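PDB 3TC1: octaprenyl Pyrophosphate Synthase from Helicobacter pylori, which probably condenses isopentenyl diphosphate units onto an allylic diphosphate primer to build the 40-carbon octaprenyl diphosphate chain, a likely precursor of quinone side chains. Local coordinates for residues B[15-19]-B[111-115]; B[163-168]-B[189-194]; B[220-225]-B[247-251]. All coordinates share one frame; numbering follows the deposited sequence.

Contact 1 (B[15-19]-B[111-115]); sequences SWIKE and KAFFE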
loop_
_atom_site.group_PDB
_atom_site.type_symbol
_atom_site.label_atom_id
_atom_site.label_comp_id
_atom_site.label_asym_id
_atom_site.label_seq_id
_atom_site.Cartn_x
_atom_site.Cartn_y
_atom_site.Cartn_z
ATOM N N SER B 15 -15.838 10.642 -5.827
ATOM C CA SER B 15 -15.403 12.018 -5.649
ATOM C C SER B 15 -13.954 12.073 -5.176
ATOM O O SER B 15 -13.171 12.899 -5.647
ATOM C CB SER B 15 -16.300 12.731 -4.635
ATOM O OG SER B 15 -17.629 12.816 -5.115
ATOM N N TRP B 16 -13.600 11.195 -4.243
ATOM C CA TRP B 16 -12.242 11.155 -3.714
ATOM C C TRP B 16 -11.237 10.759 -4.798
ATOM O O TRP B 16 -10.105 11.248 -4.812
ATOM C CB TRP B 16 -12.169 10.188 -2.522
ATOM C CG TRP B 16 -12.810 10.731 -1.260
ATOM C CD1 TRP B 16 -13.511 11.899 -1.132
ATOM C CD2 TRP B 16 -12.788 10.133 0.042
ATOM N NE1 TRP B 16 -13.925 12.067 0.172
ATOM C CE2 TRP B 16 -13.495 10.998 0.912
ATOM C CE3 TRP B 16 -12.238 8.955 0.561
ATOM C CZ2 TRP B 16 -13.668 10.718 2.274
ATOM C CZ3 TRP B 16 -12.410 8.677 1.922
ATOM C CH2 TRP B 16 -13.119 9.557 2.758
ATOM N N ILE B 17 -11.643 9.873 -5.706
ATOM C CA ILE B 17 -10.755 9.467 -6.794
ATOM C C ILE B 17 -10.557 10.658 -7.728
ATOM O O ILE B 17 -9.449 10.911 -8.191
ATOM C CB ILE B 17 -11.334 8.271 -7.600
ATOM C CG1 ILE B 17 -11.258 6.999 -6.760
ATOM C CG2 ILE B 17 -10.551 8.074 -8.905
ATOM C CD1 ILE B 17 -9.849 6.604 -6.371
ATOM N N LYS B 18 -11.630 11.395 -7.999
ATOM C CA LYS B 18 -11.531 12.565 -8.867
ATOM C C LYS B 18 -10.661 13.652 -8.232
ATOM O O LYS B 18 -10.041 14.446 -8.937
ATOM C CB LYS B 18 -12.917 13.137 -9.176
ATOM C CG LYS B 18 -13.717 12.341 -10.198
ATOM C CD LYS B 18 -15.041 13.030 -10.498
ATOM C CE LYS B 18 -15.818 12.325 -11.604
ATOM N NZ LYS B 18 -16.208 10.935 -11.241
ATOM N N GLU B 19 -10.625 13.694 -6.904
ATOM C CA GLU B 19 -9.815 14.684 -6.200
ATOM C C GLU B 19 -8.322 14.436 -6.402
ATOM O O GLU B 19 -7.503 15.327 -6.175
ATOM C CB GLU B 19 -10.148 14.687 -4.703
ATOM C CG GLU B 19 -11.583 15.117 -4.410
ATOM C CD GLU B 19 -11.918 15.176 -2.922
ATOM O OE1 GLU B 19 -11.164 14.621 -2.094
ATOM O OE2 GLU B 19 -12.959 15.777 -2.585
ATOM N N LYS B 111 -4.923 7.697 -0.017
ATOM C CA LYS B 111 -6.034 8.643 -0.057
ATOM C C LYS B 111 -6.927 8.372 1.148
ATOM O O LYS B 111 -7.408 9.299 1.796
ATOM C CB LYS B 111 -6.837 8.494 -1.355
ATOM C CG LYS B 111 -8.096 9.378 -1.437
ATOM C CD LYS B 111 -7.785 10.876 -1.302
ATOM C CE LYS B 111 -9.059 11.715 -1.394
ATOM N NZ LYS B 111 -8.839 13.175 -1.176
ATOM N N ALA B 112 -7.130 7.093 1.457
ATOM C CA ALA B 112 -7.958 6.715 2.592
ATOM C C ALA B 112 -7.353 7.188 3.911
ATOM O O ALA B 112 -8.069 7.694 4.771
ATOM C CB ALA B 112 -8.159 5.206 2.620
ATOM N N PHE B 113 -6.039 7.025 4.076
ATOM C CA PHE B 113 -5.378 7.457 5.310
ATOM C C PHE B 113 -5.374 8.971 5.427
ATOM O O PHE B 113 -5.447 9.520 6.532
ATOM C CB PHE B 113 -3.928 6.985 5.363
ATOM C CG PHE B 113 -3.263 7.218 6.699
ATOM C CD1 PHE B 113 -3.432 6.312 7.746
ATOM C CD2 PHE B 113 -2.483 8.349 6.914
ATOM C CE1 PHE B 113 -2.827 6.532 8.988
ATOM C CE2 PHE B 113 -1.877 8.579 8.147
ATOM C CZ PHE B 113 -2.049 7.666 9.189
ATOM N N PHE B 114 -5.262 9.646 4.289
ATOM C CA PHE B 114 -5.250 11.098 4.291
ATOM C C PHE B 114 -6.550 11.594 4.909
ATOM O O PHE B 114 -6.545 12.468 5.774
ATOM C CB PHE B 114 -5.112 11.638 2.867
ATOM C CG PHE B 114 -5.170 13.141 2.788
ATOM C CD1 PHE B 114 -4.074 13.912 3.154
ATOM C CD2 PHE B 114 -6.341 13.784 2.394
ATOM C CE1 PHE B 114 -4.143 15.306 3.133
ATOM C CE2 PHE B 114 -6.422 15.178 2.370
ATOM C CZ PHE B 114 -5.322 15.940 2.741
ATOM N N GLU B 115 -7.665 11.025 4.463
ATOM C CA GLU B 115 -8.966 11.411 4.981
ATOM C C GLU B 115 -9.123 10.931 6.426
ATOM O O GLU B 115 -9.749 11.601 7.253
ATOM C CB GLU B 115 -10.072 10.821 4.101
ATOM C CG GLU B 115 -10.075 11.326 2.661
ATOM C CD GLU B 115 -10.161 12.842 2.560
ATOM O OE1 GLU B 115 -10.756 13.471 3.457
ATOM O OE2 GLU B 115 -9.647 13.404 1.570
HETATM O O HOH W 1 -11.041 15.797 0.787
#
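W16, near the end of helix 3-18, meets K111 and E115 of helix 92-116 with its indole, the close-packed half of this contact. E115 sets its CG over one face of the six-membered ring of W16, 3.5 Å from the centroid and 9° off the normal, a CH-pi contact; its carboxylate carries on over the same indole, the two planes 29° apart. K111 leaves its helix with CG anti to the backbone N (chi1 175°) and bends at chi2, which brings K111 CE to 3.6 Å from W16 CB and K111 NZ over the five-membered ring of W16, 5.0 Å from its centroid, as a cation-pi partner. W16 also packs on helix 53-80.

The other half is polar and looser. E19, exposed, offers OE1 to K111 NZ at 2.9 Å, while E115 OE2 receives the same NZ, also at 2.9 Å, on its anti lone pair. The two carboxylate oxygens, E19 OE1 and E115 OE2, are 4.1 Å apart; the shared ammonium and a water donating to both would temper their repulsion. A lysine shared by two glutamates above a tryptophan is a salt-bridge network that ties the N-terminal helix to the all-helical prenyl synthase bundle.

Contact 2 (B[163-168]-B[189-194]); sequences TAHFIE and GLNFGM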
loop_
_atom_site.group_PDB
_atom_site.type_symbol
_atom_site.label_atom_id
_atom_site.label_comp_id
_atom_site.label_asym_id
_atom_site.label_seq_id
_atom_site.Cartn_x
_atom_site.Cartn_y
_atom_site.Cartn_z
ATOM N N THR B 163 -9.091 -11.064 8.043
ATOM C CA THR B 163 -10.508 -10.735 7.963
ATOM C C THR B 163 -11.211 -10.221 9.212
ATOM O O THR B 163 -11.839 -9.166 9.182
ATOM C CB THR B 163 -11.330 -11.957 7.465
ATOM O OG1 THR B 163 -10.857 -12.366 6.177
ATOM C CG2 THR B 163 -12.810 -11.607 7.366
ATOM N N ALA B 164 -11.122 -10.972 10.301
ATOM C CA ALA B 164 -11.830 -10.616 11.527
ATOM C C ALA B 164 -11.513 -9.270 12.165
ATOM O O ALA B 164 -12.421 -8.481 12.423
ATOM C CB ALA B 164 -11.663 -11.727 12.552
ATOM N N HIS B 165 -10.239 -9.010 12.434
ATOM C CA HIS B 165 -9.835 -7.760 13.075
ATOM C C HIS B 165 -10.194 -6.478 12.334
ATOM O O HIS B 165 -10.433 -5.450 12.960
ATOM C CB HIS B 165 -8.335 -7.786 13.372
ATOM C CG HIS B 165 -7.970 -8.675 14.521
ATOM N ND1 HIS B 165 -8.427 -8.457 15.803
ATOM C CD2 HIS B 165 -7.215 -9.797 14.576
ATOM C CE1 HIS B 165 -7.968 -9.406 16.600
ATOM N NE2 HIS B 165 -7.230 -10.233 15.881
ATOM N N PHE B 166 -10.221 -6.524 11.008
ATOM C CA PHE B 166 -10.573 -5.343 10.235
ATOM C C PHE B 166 -12.052 -5.004 10.454
ATOM O O PHE B 166 -12.411 -3.839 10.652
ATOM C CB PHE B 166 -10.268 -5.585 8.754
ATOM C CG PHE B 166 -10.615 -4.431 7.857
ATOM C CD1 PHE B 166 -10.466 -3.116 8.289
ATOM C CD2 PHE B 166 -11.056 -4.661 6.559
ATOM C CE1 PHE B 166 -10.753 -2.045 7.436
ATOM C CE2 PHE B 166 -11.343 -3.599 5.700
ATOM C CZ PHE B 166 -11.191 -2.289 6.143
ATOM N N ILE B 167 -12.916 -6.015 10.425
ATOM C CA ILE B 167 -14.341 -5.770 10.652
ATOM C C ILE B 167 -14.503 -5.284 12.095
ATOM O O ILE B 167 -15.258 -4.349 12.373
ATOM C CB ILE B 167 -15.181 -7.049 10.413
ATOM C CG1 ILE B 167 -15.081 -7.454 8.940
ATOM C CG2 ILE B 167 -16.648 -6.801 10.784
ATOM C CD1 ILE B 167 -15.755 -8.777 8.599
ATOM N N GLU B 168 -13.780 -5.919 13.008
ATOM C CA GLU B 168 -13.815 -5.521 14.411
ATOM C C GLU B 168 -13.432 -4.046 14.525
ATOM O O GLU B 168 -14.118 -3.264 15.189
ATOM C CB GLU B 168 -12.822 -6.350 15.224
ATOM C CG GLU B 168 -12.597 -5.823 16.637
ATOM C CD GLU B 168 -11.491 -6.557 17.372
ATOM O OE1 GLU B 168 -10.420 -6.769 16.772
ATOM O OE2 GLU B 168 -11.688 -6.910 18.552
ATOM N N GLY B 189 -18.138 -7.197 16.084
ATOM C CA GLY B 189 -17.390 -7.208 14.841
ATOM C C GLY B 189 -16.402 -8.354 14.712
ATOM O O GLY B 189 -16.314 -8.982 13.658
ATOM N N LEU B 190 -15.656 -8.634 15.778
ATOM C CA LEU B 190 -14.662 -9.706 15.750
ATOM C C LEU B 190 -15.294 -11.076 15.522
ATOM O O LEU B 190 -14.838 -11.855 14.679
ATOM C CB LEU B 190 -13.868 -9.731 17.058
ATOM C CG LEU B 190 -12.750 -10.774 17.135
ATOM C CD1 LEU B 190 -11.642 -10.398 16.155
ATOM C CD2 LEU B 190 -12.202 -10.850 18.560
ATOM N N ASN B 191 -16.340 -11.379 16.282
ATOM C CA ASN B 191 -17.003 -12.664 16.138
ATOM C C ASN B 191 -17.743 -12.787 14.805
ATOM O O ASN B 191 -17.735 -13.848 14.195
ATOM C CB ASN B 191 -17.941 -12.903 17.324
ATOM C CG ASN B 191 -17.178 -13.148 18.619
ATOM O OD1 ASN B 191 -17.007 -12.246 19.441
ATOM N ND2 ASN B 191 -16.696 -14.371 18.794
ATOM N N PHE B 192 -18.374 -11.708 14.350
ATOM C CA PHE B 192 -19.072 -11.736 13.068
ATOM C C PHE B 192 -18.047 -12.007 11.971
ATOM O O PHE B 192 -18.316 -12.750 11.029
ATOM C CB PHE B 192 -19.755 -10.391 12.778
ATOM C CG PHE B 192 -20.389 -10.319 11.411
ATOM C CD1 PHE B 192 -21.716 -10.700 11.218
ATOM C CD2 PHE B 192 -19.642 -9.925 10.302
ATOM C CE1 PHE B 192 -22.288 -10.693 9.942
ATOM C CE2 PHE B 192 -20.206 -9.916 9.023
ATOM C CZ PHE B 192 -21.532 -10.302 8.845
ATOM N N GLY B 193 -16.877 -11.378 12.099
ATOM C CA GLY B 193 -15.816 -11.547 11.122
ATOM C C GLY B 193 -15.285 -12.969 11.074
ATOM O O GLY B 193 -14.969 -13.483 10.001
ATOM N N MET B 194 -15.175 -13.603 12.236
ATOM C CA MET B 194 -14.701 -14.983 12.305
ATOM C C MET B 194 -15.721 -15.891 11.613
ATOM O O MET B 194 -15.359 -16.718 10.777
ATOM C CB MET B 194 -14.523 -15.422 13.770
ATOM C CG MET B 194 -13.376 -14.722 14.512
ATOM S SD MET B 194 -11.751 -14.984 13.754
ATOM C CE MET B 194 -11.309 -16.586 14.425
#
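A164 and E168 bring their CA atoms to 4.1 Å from G193 CA and 4.0 Å from G189 CA, as the two helical segments, their axes only 7.2 Å apart, run roughly antiparallel at 144°. The close approach depends on a GxxxG motif: G189 and G193, one turn apart, present no side chain, and helix 152-177 settles against their bare backbone.

A164 fills the middle. Its CB touches M194 SD at 3.5 Å and also meets L190 O and CD1. On one flank I167 divides its branches between the two glycines: CG2, anti to the backbone N, lies 3.6 Å from G189 O, and CD1, on the other branch, reaches G193 CA at 3.7 Å. L42 of helix 38-44 packs on both I167 and F192 here. T163 adds its CG2 beside G193 O, while its OG1 is hydrogen-bonded to Q197 further along helix 182-205.

The opposite flank belongs to L190, which lies alongside both H165 and E168 and points the same way as each. In the glutamate, CG anti to the backbone N (chi1 169°) lays the extended chain along L190 CB, and the carboxylate reaches the histidine three residues earlier. L190 CD1 sits over a face of the imidazole, 3.8 Å from H165 ND1, in a CH-pi contact. What fixes the rotation of that ring is a bond at its edge: H165 ND1 donates nearly in the ring plane to E168 OE1, 2.8 Å away with an N-H...O angle of 161°.

Contact 3 (B[220-225]-B[247-251]); sequences FKEGKT and YFKQD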
loop_
_atom_site.group_PDB
_atom_site.type_symbol
_atom_site.label_atom_id
_atom_site.label_comp_id
_atom_site.label_asym_id
_atom_site.label_seq_id
_atom_site.Cartn_x
_atom_site.Cartn_y
_atom_site.Cartn_z
ATOM N N PHE B 220 -7.873 -24.827 -1.822
ATOM C CA PHE B 220 -6.820 -25.843 -1.718
ATOM C C PHE B 220 -5.907 -25.821 -2.946
ATOM O O PHE B 220 -4.689 -26.002 -2.840
ATOM C CB PHE B 220 -7.447 -27.233 -1.549
ATOM C CG PHE B 220 -6.537 -28.238 -0.885
ATOM C CD1 PHE B 220 -5.896 -27.929 0.316
ATOM C CD2 PHE B 220 -6.343 -29.497 -1.442
ATOM C CE1 PHE B 220 -5.073 -28.858 0.949
ATOM C CE2 PHE B 220 -5.524 -30.434 -0.818
ATOM C CZ PHE B 220 -4.885 -30.112 0.382
ATOM N N LYS B 221 -6.514 -25.601 -4.107
ATOM C CA LYS B 221 -5.792 -25.527 -5.375
ATOM C C LYS B 221 -4.756 -24.404 -5.332
ATOM O O LYS B 221 -3.731 -24.464 -6.016
ATOM C CB LYS B 221 -6.790 -25.279 -6.512
ATOM C CG LYS B 221 -6.169 -24.975 -7.864
ATOM C CD LYS B 221 -7.247 -24.785 -8.928
ATOM C CE LYS B 221 -8.133 -23.586 -8.622
ATOM N NZ LYS B 221 -9.238 -23.444 -9.607
ATOM N N GLU B 222 -5.032 -23.386 -4.522
ATOM C CA GLU B 222 -4.132 -22.245 -4.380
ATOM C C GLU B 222 -3.200 -22.354 -3.177
ATOM O O GLU B 222 -2.468 -21.413 -2.880
ATOM C CB GLU B 222 -4.930 -20.945 -4.261
ATOM C CG GLU B 222 -5.603 -20.482 -5.536
ATOM C CD GLU B 222 -6.244 -19.117 -5.368
ATOM O OE1 GLU B 222 -5.519 -18.158 -5.020
ATOM O OE2 GLU B 222 -7.469 -19.002 -5.583
ATOM N N GLY B 223 -3.243 -23.480 -2.472
ATOM C CA GLY B 223 -2.363 -23.652 -1.330
ATOM C C GLY B 223 -2.917 -23.273 0.034
ATOM O O GLY B 223 -2.192 -23.320 1.030
ATOM N N LYS B 224 -4.191 -22.902 0.101
ATOM C CA LYS B 224 -4.792 -22.528 1.379
ATOM C C LYS B 224 -5.475 -23.726 2.024
ATOM O O LYS B 224 -6.446 -24.241 1.477
ATOM C CB LYS B 224 -5.832 -21.422 1.183
ATOM C CG LYS B 224 -5.273 -20.111 0.651
ATOM C CD LYS B 224 -6.391 -19.107 0.432
ATOM C CE LYS B 224 -5.869 -17.823 -0.188
ATOM N NZ LYS B 224 -6.981 -16.895 -0.534
ATOM N N THR B 225 -4.966 -24.175 3.172
ATOM C CA THR B 225 -5.575 -25.299 3.876
ATOM C C THR B 225 -6.603 -24.723 4.849
ATOM O O THR B 225 -6.296 -24.460 6.014
ATOM C CB THR B 225 -4.535 -26.123 4.663
ATOM O OG1 THR B 225 -3.447 -26.481 3.798
ATOM C CG2 THR B 225 -5.175 -27.404 5.191
ATOM N N TYR B 247 -2.665 -33.911 -3.092
ATOM C CA TYR B 247 -3.544 -33.078 -3.903
ATOM C C TYR B 247 -3.346 -31.588 -3.637
ATOM O O TYR B 247 -3.966 -30.750 -4.290
ATOM C CB TYR B 247 -5.015 -33.455 -3.677
ATOM C CG TYR B 247 -5.356 -34.865 -4.111
ATOM C CD1 TYR B 247 -4.601 -35.517 -5.093
ATOM C CD2 TYR B 247 -6.443 -35.545 -3.553
ATOM C CE1 TYR B 247 -4.919 -36.813 -5.509
ATOM C CE2 TYR B 247 -6.769 -36.836 -3.964
ATOM C CZ TYR B 247 -6.004 -37.465 -4.940
ATOM O OH TYR B 247 -6.314 -38.750 -5.338
ATOM N N PHE B 248 -2.480 -31.264 -2.683
ATOM C CA PHE B 248 -2.197 -29.869 -2.347
ATOM C C PHE B 248 -1.791 -29.112 -3.619
ATOM O O PHE B 248 -0.930 -29.568 -4.374
ATOM C CB PHE B 248 -1.066 -29.807 -1.312
ATOM C CG PHE B 248 -0.732 -28.414 -0.850
ATOM C CD1 PHE B 248 -1.637 -27.682 -0.085
ATOM C CD2 PHE B 248 0.494 -27.836 -1.172
ATOM C CE1 PHE B 248 -1.328 -26.394 0.355
ATOM C CE2 PHE B 248 0.816 -26.540 -0.736
ATOM C CZ PHE B 248 -0.094 -25.822 0.028
ATOM N N LYS B 249 -2.429 -27.966 -3.847
ATOM C CA LYS B 249 -2.169 -27.120 -5.013
ATOM C C LYS B 249 -2.384 -27.773 -6.374
ATOM O O LYS B 249 -1.963 -27.229 -7.399
ATOM C CB LYS B 249 -0.754 -26.535 -4.958
ATOM C CG LYS B 249 -0.650 -25.317 -4.059
ATOM C CD LYS B 249 0.746 -24.719 -4.067
ATOM C CE LYS B 249 0.799 -23.484 -3.172
ATOM N NZ LYS B 249 2.139 -22.848 -3.163
ATOM N N GLN B 250 -3.032 -28.932 -6.393
ATOM C CA GLN B 250 -3.312 -29.607 -7.653
ATOM C C GLN B 250 -4.672 -29.141 -8.166
ATOM O O GLN B 250 -5.497 -28.646 -7.396
ATOM C CB GLN B 250 -3.265 -31.121 -7.461
ATOM C CG GLN B 250 -1.895 -31.581 -6.995
ATOM C CD GLN B 250 -0.772 -30.855 -7.722
ATOM O OE1 GLN B 250 -0.719 -30.840 -8.954
ATOM N NE2 GLN B 250 0.131 -30.245 -6.959
ATOM N N ASP B 251 -4.913 -29.307 -9.460
ATOM C CA ASP B 251 -6.149 -28.812 -10.060
ATOM C C ASP B 251 -6.799 -29.793 -11.035
ATOM O O ASP B 251 -6.360 -29.923 -12.177
ATOM C CB ASP B 251 -5.818 -27.480 -10.758
ATOM C CG ASP B 251 -7.000 -26.871 -11.492
ATOM O OD1 ASP B 251 -8.160 -27.187 -11.160
ATOM O OD2 ASP B 251 -6.757 -26.047 -12.401
HETATM O O HOH W 2 -8.093 -23.866 -12.516
#
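Y247 opens the second segment by laying its CB and carbonyl carbon beside the ring of F220, whose CE2 is the atom reached. Y247 is also the first residue of a type II beta turn that closes when Q250 N donates to Y247 O.

F248 follows and supplies the aromatic heart of the contact. With CG anti to its backbone N (chi1 -178°), its ring swings in toward the 220-225 loop and directs an edge at the face of F220, an offset edge-to-face pair with centroids 5.7 Å apart and planes at 76°. The same edge runs on to the backbone of G223, where F248 CE1 lies 3.3 Å from G223 O.

At K249 the backbone takes the left-handed conformation expected at the third position of such a turn. Its N donates to F220 O at 3.2 Å, and G223 N reaches that oxygen at 2.9 Å from the other face of the carbonyl plane, so one acceptor links the two loops and closes a turn within the first. K249 CA makes a CA-H...O contact with K221 O, and the extended side chain runs over G223, with CG 3.6 Å from G223 CA.

Q250 turns back on its own segment, NE2 to F248 O, while its carbonyl oxygen meets K221 CB. D251 then lies alongside K221: K221 CD is 3.3 Å from D251 CG, but the charges, K221 NZ and D251 OD1, stay 4.2 Å apart, too far for a salt bridge, and a water joins K221 NZ to D251 OD2.

The 220-225 loop precedes helix 227-233, and the 247-251 loop joins helices 238-246 and 253-265. Around them, F220 stacks on Y229 of helix 227-233, Y247 meets W258 of helix 253-265 edge-to-face, and E222 touches D81, just past helix 53-80.

In the fold
The three contacts follow one another along the chain without overlap. Contact 2 lies near the middle, about 9 Å from the chain centre; contacts 1 and 3 lie on opposite sides of that centre, about 38 Å apart centre to centre, and each about 25 Å from the centre of contact 2. Helix 53-80 relates them: it packs against residues of contacts 1 and 2, and D81, just beyond it and last in a DDxxD sequence, touches contact 3. Contact 1 adjoins the second subunit, where F113 stacks on its counterpart. Contacts 2 and 3 approach a bound magnesium, the side chains of T163 and E222 about 9 and 8 Å away, consistent with a catalytic cavity between them.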